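Local coordinates for protein 6-phosphogluconate dehydrogenase (Pseudomonas syringae, PDB 5U5G) that probably catalyses an NADP-dependent oxidation or reduction in fosfomycin biosynthesis, binding the cofactor together with (2-oxopropyl)phosphonic acid, at residues 13-18 with 39-44; 24-29 with 150-155; 189-194 with 206-211. All blocks are in the same frame, centred on the assembly; numbering follows the deposited sequence.

Contact 1: residues 13-18 with 39-44; sequences MGQAIC and DDLIRQ. With NAP (NADP nicotinamide-adenine-dinucleotide phosphate), chain E.
L41 reaches from helix 39-43 onto helix 12-23 and meets C18 and Q15. Its CB points at helix 12-23, and CG continues from it anti to the carbonyl carbon (chi1 -67°). Both branch ends touch CB of C18: CD1 of L41 lies 3.7 Å from CB of C18, and CD2 of L41 lies 3.9 Å from the same CB. The sulfur of C18 is turned less closely to it, with SG 4.2 Å from CD1 of L41. Q15 gives mainly its backbone. Its O is 4.0 Å from CD2 of L41, while CG of Q15 is 4.4 Å from CD1 of L41. The amide end of Q15 is held elsewhere, by NE2 bonding to O of L10. R19 and L22 of helix 12-23 also touch L41.

M13, in the first turn of helix 12-23, faces NADP instead. Its N donates to O1N of the cofactor over 3.1 Å, at 160°. G14 beside it fits the last glycine of a Rossmann-type GxGxxG pattern. No hydrogen bond joins the two segments. The contact is apolar, so no directional bond fixes it, while the M13 N-H at the start of the helix binds a cofactor phosphate oxygen.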
loop_
_atom_site.group_PDB
_atom_site.type_symbol
_atom_site.label_atom_id
_atom_site.label_comp_id
_atom_site.label_asym_id
_atom_site.label_seq_id
_atom_site.Cartn_x
_atom_site.Cartn_y
_atom_site.Cartn_z
ATOM N N MET A 13 -12.170 -17.699 5.790
ATOM C CA MET A 13 -13.056 -16.609 5.387
ATOM C C MET A 13 -14.521 -17.011 5.511
ATOM O O MET A 13 -15.353 -16.210 5.951
ATOM C CB MET A 13 -12.742 -16.184 3.948
ATOM C CG MET A 13 -13.645 -15.062 3.411
ATOM S SD MET A 13 -13.398 -13.523 4.337
ATOM C CE MET A 13 -11.653 -13.366 4.168
ATOM N N GLY A 14 -14.856 -18.245 5.124
ATOM C CA GLY A 14 -16.250 -18.680 5.200
ATOM C C GLY A 14 -16.803 -18.635 6.617
ATOM O O GLY A 14 -17.880 -18.081 6.862
ATOM N N GLN A 15 -16.065 -19.213 7.570
ATOM C CA GLN A 15 -16.439 -19.125 8.982
ATOM C C GLN A 15 -16.670 -17.681 9.421
ATOM O O GLN A 15 -17.650 -17.381 10.109
ATOM C CB GLN A 15 -15.350 -19.761 9.855
ATOM C CG GLN A 15 -15.354 -21.291 9.867
ATOM C CD GLN A 15 -14.283 -21.859 10.801
ATOM O OE1 GLN A 15 -14.286 -21.572 12.003
ATOM N NE2 GLN A 15 -13.342 -22.642 10.241
ATOM N N ALA A 16 -15.761 -16.776 9.051
ATOM C CA ALA A 16 -15.879 -15.391 9.509
ATOM C C ALA A 16 -17.108 -14.708 8.915
ATOM O O ALA A 16 -17.835 -14.001 9.621
ATOM C CB ALA A 16 -14.611 -14.610 9.170
ATOM N N ILE A 17 -17.362 -14.901 7.620
ATOM C CA ILE A 17 -18.565 -14.334 7.025
ATOM C C ILE A 17 -19.818 -14.939 7.662
ATOM O O ILE A 17 -20.791 -14.226 7.946
ATOM C CB ILE A 17 -18.538 -14.513 5.492
ATOM C CG1 ILE A 17 -17.342 -13.734 4.917
ATOM C CG2 ILE A 17 -19.872 -14.094 4.861
ATOM C CD1 ILE A 17 -17.227 -13.752 3.414
ATOM N N CYS A 18 -19.814 -16.256 7.912
ATOM C CA CYS A 18 -20.945 -16.876 8.602
ATOM C C CYS A 18 -21.182 -16.262 9.976
ATOM O O CYS A 18 -22.332 -15.996 10.349
ATOM C CB CYS A 18 -20.737 -18.381 8.745
ATOM S SG CYS A 18 -21.186 -19.289 7.289
ATOM N N ASP A 39 -18.723 -26.675 13.926
ATOM C CA ASP A 39 -19.141 -26.895 15.311
ATOM C C ASP A 39 -19.380 -25.580 16.043
ATOM O O ASP A 39 -20.412 -25.405 16.708
ATOM C CB ASP A 39 -18.101 -27.739 16.052
ATOM C CG ASP A 39 -18.179 -29.229 15.705
ATOM O OD1 ASP A 39 -19.236 -29.724 15.255
ATOM O OD2 ASP A 39 -17.166 -29.914 15.911
ATOM N N ASP A 40 -18.431 -24.646 15.959
ATOM C CA ASP A 40 -18.620 -23.370 16.649
ATOM C C ASP A 40 -19.787 -22.582 16.066
ATOM O O ASP A 40 -20.550 -21.960 16.813
ATOM C CB ASP A 40 -17.345 -22.533 16.600
ATOM C CG ASP A 40 -16.183 -23.211 17.293
ATOM O OD1 ASP A 40 -15.062 -23.162 16.746
ATOM O OD2 ASP A 40 -16.394 -23.807 18.378
ATOM N N LEU A 41 -19.931 -22.584 14.735
ATOM C CA LEU A 41 -21.074 -21.927 14.101
ATOM C C LEU A 41 -22.393 -22.531 14.570
ATOM O O LEU A 41 -23.357 -21.806 14.833
ATOM C CB LEU A 41 -20.957 -22.023 12.581
ATOM C CG LEU A 41 -19.779 -21.229 12.008
ATOM C CD1 LEU A 41 -19.659 -21.422 10.506
ATOM C CD2 LEU A 41 -19.948 -19.760 12.339
ATOM N N ILE A 42 -22.447 -23.859 14.691
ATOM C CA ILE A 42 -23.661 -24.520 15.170
ATOM C C ILE A 42 -23.968 -24.095 16.599
ATOM O O ILE A 42 -25.105 -23.742 16.933
ATOM C CB ILE A 42 -23.517 -26.049 15.050
ATOM C CG1 ILE A 42 -23.449 -26.448 13.572
ATOM C CG2 ILE A 42 -24.687 -26.781 15.783
ATOM C CD1 ILE A 42 -22.980 -27.871 13.336
ATOM N N ARG A 43 -22.952 -24.122 17.464
ATOM C CA ARG A 43 -23.106 -23.622 18.825
ATOM C C ARG A 43 -23.674 -22.206 18.841
ATOM O O ARG A 43 -24.422 -21.843 19.754
ATOM C CB ARG A 43 -21.752 -23.681 19.535
ATOM C CG ARG A 43 -21.717 -23.069 20.897
ATOM C CD ARG A 43 -20.413 -23.410 21.606
ATOM N NE ARG A 43 -19.242 -23.180 20.764
ATOM C CZ ARG A 43 -18.650 -22.000 20.575
ATOM N NH1 ARG A 43 -19.109 -20.900 21.164
ATOM N NH2 ARG A 43 -17.587 -21.921 19.780
ATOM N N GLN A 44 -23.375 -21.409 17.818
ATOM C CA GLN A 44 -23.834 -20.029 17.767
ATOM C C GLN A 44 -25.106 -19.842 16.946
ATOM O O GLN A 44 -25.451 -18.705 16.616
ATOM C CB GLN A 44 -22.720 -19.140 17.233
ATOM C CG GLN A 44 -21.495 -19.132 18.129
ATOM C CD GLN A 44 -20.275 -18.568 17.421
ATOM O OE1 GLN A 44 -20.183 -18.615 16.199
ATOM N NE2 GLN A 44 -19.347 -18.023 18.182
HETATM P PA NAP E . -9.319 -22.199 3.572
HETATM O O1A NAP E . -8.181 -23.006 3.065
HETATM O O2A NAP E . -9.289 -21.598 4.955
HETATM O O5B NAP E . -10.729 -23.064 3.423
HETATM C C5B NAP E . -10.783 -23.556 2.106
HETATM C C4B NAP E . -12.224 -24.063 1.887
HETATM O O4B NAP E . -12.359 -24.715 0.624
HETATM C C3B NAP E . -12.604 -25.068 3.033
HETATM O O3B NAP E . -13.967 -24.951 3.304
HETATM C C2B NAP E . -12.364 -26.413 2.320
HETATM O O2B NAP E . -13.115 -27.437 2.758
HETATM C C1B NAP E . -12.884 -26.004 0.884
HETATM N N9A NAP E . -12.375 -26.959 -0.081
HETATM C C8A NAP E . -11.105 -27.020 -0.691
HETATM N N7A NAP E . -10.969 -28.084 -1.528
HETATM C C5A NAP E . -12.207 -28.735 -1.436
HETATM C C6A NAP E . -12.713 -29.898 -2.044
HETATM N N6A NAP E . -11.947 -30.623 -2.924
HETATM N N1A NAP E . -13.968 -30.343 -1.784
HETATM C C2A NAP E . -14.696 -29.590 -0.902
HETATM N N3A NAP E . -14.359 -28.466 -0.253
HETATM C C4A NAP E . -13.088 -28.050 -0.540
HETATM O O3 NAP E . -9.310 -21.031 2.417
HETATM P PN NAP E . -9.861 -19.607 2.897
HETATM O O1N NAP E . -11.166 -19.683 3.588
HETATM O O2N NAP E . -8.765 -18.644 3.295
HETATM O O5D NAP E . -10.287 -18.892 1.364
HETATM C C5D NAP E . -11.472 -19.359 0.894
HETATM C C4D NAP E . -11.817 -18.517 -0.320
HETATM O O4D NAP E . -11.899 -17.118 0.059
HETATM C C3D NAP E . -10.647 -18.630 -1.385
HETATM O O3D NAP E . -11.210 -18.622 -2.666
HETATM C C2D NAP E . -9.837 -17.376 -1.138
HETATM O O2D NAP E . -9.188 -16.895 -2.287
HETATM C C1D NAP E . -10.984 -16.387 -0.749
HETATM N N1N NAP E . -10.485 -15.284 0.049
HETATM C C2N NAP E . -9.779 -15.496 1.263
HETATM C C3N NAP E . -9.405 -14.401 2.013
HETATM C C7N NAP E . -8.704 -14.579 3.287
HETATM O O7N NAP E . -8.389 -13.633 4.011
HETATM N N7N NAP E . -8.421 -15.855 3.741
HETATM C C4N NAP E . -9.753 -12.995 1.601
HETATM C C5N NAP E . -10.462 -12.902 0.324
HETATM C C6N NAP E . -10.778 -13.983 -0.388
HETATM P P2B NAP E . -12.427 -28.341 4.215
HETATM O O1X NAP E . -12.741 -27.330 5.273
HETATM O O2X NAP E . -13.259 -29.627 4.219
HETATM O O3X NAP E . -10.988 -28.460 3.775
#

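Contact 2: residues 24-29 with 150-155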
loop_
_atom_site.group_PDB
_atom_site.type_symbol
_atom_site.label_atom_id
_atom_site.label_comp_id
_atom_site.label_asym_id
_atom_site.label_seq_id
_atom_site.Cartn_x
_atom_site.Cartn_y
_atom_site.Cartn_z
ATOM N N SER A 24 -26.069 -10.749 12.708
ATOM C CA SER A 24 -27.204 -9.931 12.306
ATOM C C SER A 24 -28.523 -10.676 12.442
ATOM O O SER A 24 -29.566 -10.145 12.048
ATOM C CB SER A 24 -27.037 -9.441 10.859
ATOM O OG SER A 24 -27.521 -10.406 9.930
ATOM N N GLN A 25 -28.491 -11.894 12.982
ATOM C CA GLN A 25 -29.677 -12.708 13.249
ATOM C C GLN A 25 -30.315 -13.228 11.959
ATOM O O GLN A 25 -31.523 -13.486 11.895
ATOM C CB GLN A 25 -30.675 -11.944 14.132
ATOM C CG GLN A 25 -30.013 -11.554 15.470
ATOM C CD GLN A 25 -30.890 -10.740 16.417
ATOM O OE1 GLN A 25 -30.507 -9.639 16.843
ATOM N NE2 GLN A 25 -32.050 -11.290 16.777
ATOM N N MET A 26 -29.497 -13.409 10.937
ATOM C CA MET A 26 -29.908 -14.175 9.764
ATOM C C MET A 26 -29.910 -15.662 10.097
ATOM O O MET A 26 -28.942 -16.157 10.691
ATOM C CB MET A 26 -28.945 -13.902 8.617
ATOM C CG MET A 26 -29.485 -14.213 7.252
ATOM S SD MET A 26 -28.609 -13.186 6.065
ATOM C CE MET A 26 -29.042 -11.569 6.715
ATOM N N PRO A 27 -30.964 -16.405 9.754
ATOM C CA PRO A 27 -30.886 -17.869 9.863
ATOM C C PRO A 27 -29.962 -18.407 8.782
ATOM O O PRO A 27 -30.123 -18.091 7.602
ATOM C CB PRO A 27 -32.334 -18.326 9.653
ATOM C CG PRO A 27 -32.962 -17.232 8.852
ATOM C CD PRO A 27 -32.240 -15.952 9.166
ATOM N N VAL A 28 -28.970 -19.198 9.190
ATOM C CA VAL A 28 -27.930 -19.666 8.276
ATOM C C VAL A 28 -27.817 -21.180 8.380
ATOM O O VAL A 28 -27.589 -21.719 9.468
ATOM C CB VAL A 28 -26.560 -19.020 8.562
ATOM C CG1 VAL A 28 -25.569 -19.404 7.465
ATOM C CG2 VAL A 28 -26.670 -17.492 8.693
ATOM N N HIS A 29 -27.950 -21.858 7.246
ATOM C CA HIS A 29 -27.659 -23.281 7.144
ATOM C C HIS A 29 -26.295 -23.460 6.489
ATOM O O HIS A 29 -26.004 -22.833 5.466
ATOM C CB HIS A 29 -28.753 -23.995 6.356
ATOM C CG HIS A 29 -30.060 -24.058 7.084
ATOM N ND1 HIS A 29 -30.912 -25.136 6.997
ATOM C CD2 HIS A 29 -30.647 -23.182 7.934
ATOM C CE1 HIS A 29 -31.976 -24.915 7.746
ATOM N NE2 HIS A 29 -31.841 -23.737 8.327
ATOM N N ARG A 150 -28.069 -7.815 -2.871
ATOM C CA ARG A 150 -27.391 -6.614 -2.378
ATOM C C ARG A 150 -27.600 -6.353 -0.890
ATOM O O ARG A 150 -26.604 -6.100 -0.191
ATOM C CB ARG A 150 -27.840 -5.423 -3.238
ATOM C CG ARG A 150 -26.774 -4.364 -3.452
ATOM C CD ARG A 150 -26.531 -3.576 -2.196
ATOM N NE ARG A 150 -25.423 -2.647 -2.312
ATOM C CZ ARG A 150 -24.463 -2.566 -1.393
ATOM N NH1 ARG A 150 -24.499 -3.344 -0.308
ATOM N NH2 ARG A 150 -23.467 -1.701 -1.529
ATOM N N PRO A 151 -28.819 -6.393 -0.333
ATOM C CA PRO A 151 -28.954 -6.165 1.116
ATOM C C PRO A 151 -28.292 -7.235 1.970
ATOM O O PRO A 151 -27.966 -6.957 3.125
ATOM C CB PRO A 151 -30.474 -6.140 1.330
ATOM C CG PRO A 151 -31.039 -5.822 0.001
ATOM C CD PRO A 151 -30.142 -6.540 -0.966
ATOM N N LEU A 152 -28.095 -8.448 1.445
ATOM C CA LEU A 152 -27.351 -9.471 2.179
ATOM C C LEU A 152 -25.864 -9.128 2.265
ATOM O O LEU A 152 -25.237 -9.315 3.318
ATOM C CB LEU A 152 -27.534 -10.831 1.506
ATOM C CG LEU A 152 -28.677 -11.776 1.898
ATOM C CD1 LEU A 152 -29.839 -11.049 2.534
ATOM C CD2 LEU A 152 -29.139 -12.533 0.669
ATOM N N LEU A 153 -25.273 -8.671 1.151
ATOM C CA LEU A 153 -23.864 -8.277 1.159
ATOM C C LEU A 153 -23.620 -7.148 2.144
ATOM O O LEU A 153 -22.552 -7.082 2.764
ATOM C CB LEU A 153 -23.417 -7.851 -0.246
ATOM C CG LEU A 153 -23.629 -8.855 -1.370
ATOM C CD1 LEU A 153 -23.226 -8.268 -2.704
ATOM C CD2 LEU A 153 -22.857 -10.143 -1.084
ATOM N N GLU A 154 -24.602 -6.252 2.285
ATOM C CA GLU A 154 -24.503 -5.133 3.212
ATOM C C GLU A 154 -24.217 -5.601 4.632
ATOM O O GLU A 154 -23.597 -4.873 5.415
ATOM C CB GLU A 154 -25.806 -4.323 3.170
ATOM C CG GLU A 154 -25.800 -3.080 4.048
ATOM C CD GLU A 154 -24.688 -2.099 3.663
ATOM O OE1 GLU A 154 -24.002 -1.594 4.575
ATOM O OE2 GLU A 154 -24.540 -1.836 2.455
ATOM N N VAL A 155 -24.662 -6.809 4.985
ATOM C CA VAL A 155 -24.423 -7.304 6.337
ATOM C C VAL A 155 -22.932 -7.448 6.619
ATOM O O VAL A 155 -22.487 -7.230 7.750
ATOM C CB VAL A 155 -25.169 -8.633 6.553
ATOM C CG1 VAL A 155 -24.851 -9.204 7.932
ATOM C CG2 VAL A 155 -26.658 -8.417 6.376
#
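V155 splits its two methyls between S24 and M26, and its torsion decides which goes where. With CG1 anti to the backbone N (chi1 176°), that methyl meets S24, and CG2 is the one that meets M26. The M26 chain starts with CG anti to its own N (chi1 -159°). It then runs on extended and bends only at the thioether, which brings CE round to the helix.

CE of M26 is 4.0 Å from CG2 of V155, and the two side chains cross obliquely. The M26 methyl also meets L152 more loosely, with CE of M26 4.3 Å from CD1 of L152. L152 starts off to one side, but its end swings nearer to M26. On the other branch of V155, OG of S24 lies 3.5 Å from CG1 of V155, and CB of S24 lies 3.7 Å from it. This is contact with a methyl, not a hydrogen bond. The hydroxyl is bonded to O of L21, in the last turn of helix 12-23.

No hydrogen bond links the two segments. L21 of helix 12-23 touches both M26 and V155. L152 also rests on V61 and F63 of strand 61-64. The backbone O of V155 accepts from NE of R20, so helix 143-156 has a polar tie to helix 12-23 as well.

S24 and Q25 follow directly on helix 12-23. Q25 has positive phi (71°), and two bonds run back into the last turn, a Schellman motif. The chain then enters strand 28-31. This is the first helix-to-strand passage of a Rossmann-type nucleotide-binding domain, here covered by helix 143-156 from much later in the chain.

Contact 3: residues 189-194 with 206-211; sequences EVISQG and DVFTSC
Between segments 189-194 and 206-211, the nearest CA atoms are those of I191 and F208, 9.2 Å apart. That gap is bridged by one ring. CB of F208 points toward the other segment, and CG is anti to the carbonyl carbon (chi1 -57°). CE2 and CZ, at the far end of the ring, do the touching.

V190 is the nearer partner. Its CG1 is 3.6 Å from CE2 of F208 and equally 3.6 Å from CZ of F208, so the methyl sits evenly against that one bond of the ring. It approaches obliquely, neither over the face nor at the edge. CG1 of V190 is anti to its backbone N (chi1 159°), and this places it, rather than CG2, against the phenyl group. I191 comes from a different direction. Its CG1 lies at the ring edge, near the plane, 4.3 Å from CE2 of F208. G194, one turn on from V190, has no side chain to set against the ring. All three touching residues are buried and nothing polar joins the segments. S210 OG donates to O of D206 over 2.8 Å, a bond back to the turn before.

OE1 of E189 and NE2 of Q193 both bond to OG of S259 of the second subunit, and O of S210 is bonded to OG of S136 of that subunit. The packing therefore lies next to the dimer interface, within the helical C-terminal region. M218 of helix 216-226 also touches F208, while A221 and L222 of that helix, and F283 of helix 282-287, touch I191.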
loop_
_atom_site.group_PDB
_atom_site.type_symbol
_atom_site.label_atom_id
_atom_site.label_comp_id
_atom_site.label_asym_id
_atom_site.label_seq_id
_atom_site.Cartn_x
_atom_site.Cartn_y
_atom_site.Cartn_z
ATOM N N GLU A 189 10.392 -7.302 3.291
ATOM C CA GLU A 189 11.802 -6.997 3.068
ATOM C C GLU A 189 12.211 -5.723 3.794
ATOM O O GLU A 189 13.293 -5.654 4.381
ATOM C CB GLU A 189 12.087 -6.880 1.574
ATOM C CG GLU A 189 12.121 -8.225 0.880
ATOM C CD GLU A 189 12.572 -8.119 -0.560
ATOM O OE1 GLU A 189 13.248 -7.122 -0.898
ATOM O OE2 GLU A 189 12.265 -9.031 -1.350
ATOM N N VAL A 190 11.348 -4.710 3.781
ATOM C CA VAL A 190 11.702 -3.438 4.393
ATOM C C VAL A 190 11.734 -3.560 5.915
ATOM O O VAL A 190 12.662 -3.070 6.570
ATOM C CB VAL A 190 10.729 -2.357 3.894
ATOM C CG1 VAL A 190 10.682 -1.177 4.829
ATOM C CG2 VAL A 190 11.160 -1.922 2.486
ATOM N N ILE A 191 10.743 -4.240 6.497
ATOM C CA ILE A 191 10.750 -4.480 7.939
ATOM C C ILE A 191 11.983 -5.279 8.336
ATOM O O ILE A 191 12.644 -4.970 9.336
ATOM C CB ILE A 191 9.456 -5.193 8.376
ATOM C CG1 ILE A 191 8.244 -4.285 8.149
ATOM C CG2 ILE A 191 9.559 -5.611 9.839
ATOM C CD1 ILE A 191 6.926 -5.007 8.222
ATOM N N SER A 192 12.324 -6.304 7.548
ATOM C CA SER A 192 13.457 -7.159 7.894
ATOM C C SER A 192 14.761 -6.374 7.887
ATOM O O SER A 192 15.580 -6.498 8.807
ATOM C CB SER A 192 13.545 -8.341 6.930
ATOM O OG SER A 192 12.382 -9.136 7.043
ATOM N N GLN A 193 14.977 -5.581 6.837
ATOM C CA GLN A 193 16.164 -4.737 6.772
ATOM C C GLN A 193 16.222 -3.789 7.959
ATOM O O GLN A 193 17.285 -3.610 8.566
ATOM C CB GLN A 193 16.177 -3.954 5.453
ATOM C CG GLN A 193 16.398 -4.853 4.260
ATOM C CD GLN A 193 16.327 -4.117 2.939
ATOM O OE1 GLN A 193 17.188 -3.279 2.631
ATOM N NE2 GLN A 193 15.306 -4.434 2.136
ATOM N N GLY A 194 15.081 -3.187 8.313
ATOM C CA GLY A 194 15.049 -2.288 9.454
ATOM C C GLY A 194 15.507 -2.957 10.737
ATOM O O GLY A 194 16.281 -2.379 11.506
ATOM N N ASP A 206 5.274 3.107 13.423
ATOM C CA ASP A 206 4.867 4.511 13.424
ATOM C C ASP A 206 5.050 5.134 12.049
ATOM O O ASP A 206 4.164 5.829 11.545
ATOM C CB ASP A 206 5.676 5.299 14.464
ATOM C CG ASP A 206 5.139 5.134 15.878
ATOM O OD1 ASP A 206 3.955 4.761 16.037
ATOM O OD2 ASP A 206 5.908 5.399 16.831
ATOM N N VAL A 207 6.206 4.895 11.433
ATOM C CA VAL A 207 6.538 5.539 10.163
ATOM C C VAL A 207 5.811 4.862 9.003
ATOM O O VAL A 207 5.278 5.534 8.113
ATOM C CB VAL A 207 8.071 5.540 9.966
ATOM C CG1 VAL A 207 8.456 6.017 8.560
ATOM C CG2 VAL A 207 8.745 6.410 11.041
ATOM N N PHE A 208 5.775 3.527 8.987
ATOM C CA PHE A 208 5.220 2.827 7.838
ATOM C C PHE A 208 3.694 2.826 7.831
ATOM O O PHE A 208 3.096 2.341 6.865
ATOM C CB PHE A 208 5.744 1.381 7.768
ATOM C CG PHE A 208 7.252 1.260 7.712
ATOM C CD1 PHE A 208 8.058 2.360 7.409
ATOM C CD2 PHE A 208 7.866 0.030 7.967
ATOM C CE1 PHE A 208 9.445 2.241 7.366
ATOM C CE2 PHE A 208 9.250 -0.103 7.926
ATOM C CZ PHE A 208 10.046 1.004 7.620
ATOM N N THR A 209 3.046 3.341 8.877
ATOM C CA THR A 209 1.611 3.581 8.827
ATOM C C THR A 209 1.267 5.044 8.592
ATOM O O THR A 209 0.147 5.335 8.166
ATOM C CB THR A 209 0.913 3.117 10.121
ATOM O OG1 THR A 209 1.415 3.862 11.240
ATOM C CG2 THR A 209 1.121 1.632 10.349
ATOM N N SER A 210 2.190 5.969 8.846
ATOM C CA SER A 210 1.886 7.386 8.658
ATOM C C SER A 210 2.450 7.962 7.370
ATOM O O SER A 210 1.853 8.882 6.810
ATOM C CB SER A 210 2.413 8.210 9.841
ATOM O OG SER A 210 3.811 8.060 9.939
ATOM N N CYS A 211 3.585 7.456 6.896
ATOM C CA CYS A 211 4.226 7.951 5.689
ATOM C C CYS A 211 3.759 7.146 4.479
ATOM O O CYS A 211 3.043 6.151 4.599
ATOM C CB CYS A 211 5.741 7.905 5.845
ATOM S SG CYS A 211 6.319 9.026 7.178
#

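From the N terminus, helix 12-23 enters contact 1 first, and the turn that follows it enters contact 2. The chain passes through strand 28-31 and returns at helix 39-43 to close contact 1, a short loop of about twenty residues. Contact 2 closes only at helix 143-156, after 120 residues. The segments of contacts 1 and 2 alternate, so the two cross. Their centres are about 13 Å apart. Contact 1 joins two early helices, and contact 2 joins the turn before strand 28-31 to the late helix 143-156. Contact 3 follows in series. It joins helix 168-196 to the next helix, 201-210, across a span of 11 residues. Its centre is about 35 Å from that of contact 1 and about 38 Å from that of contact 2.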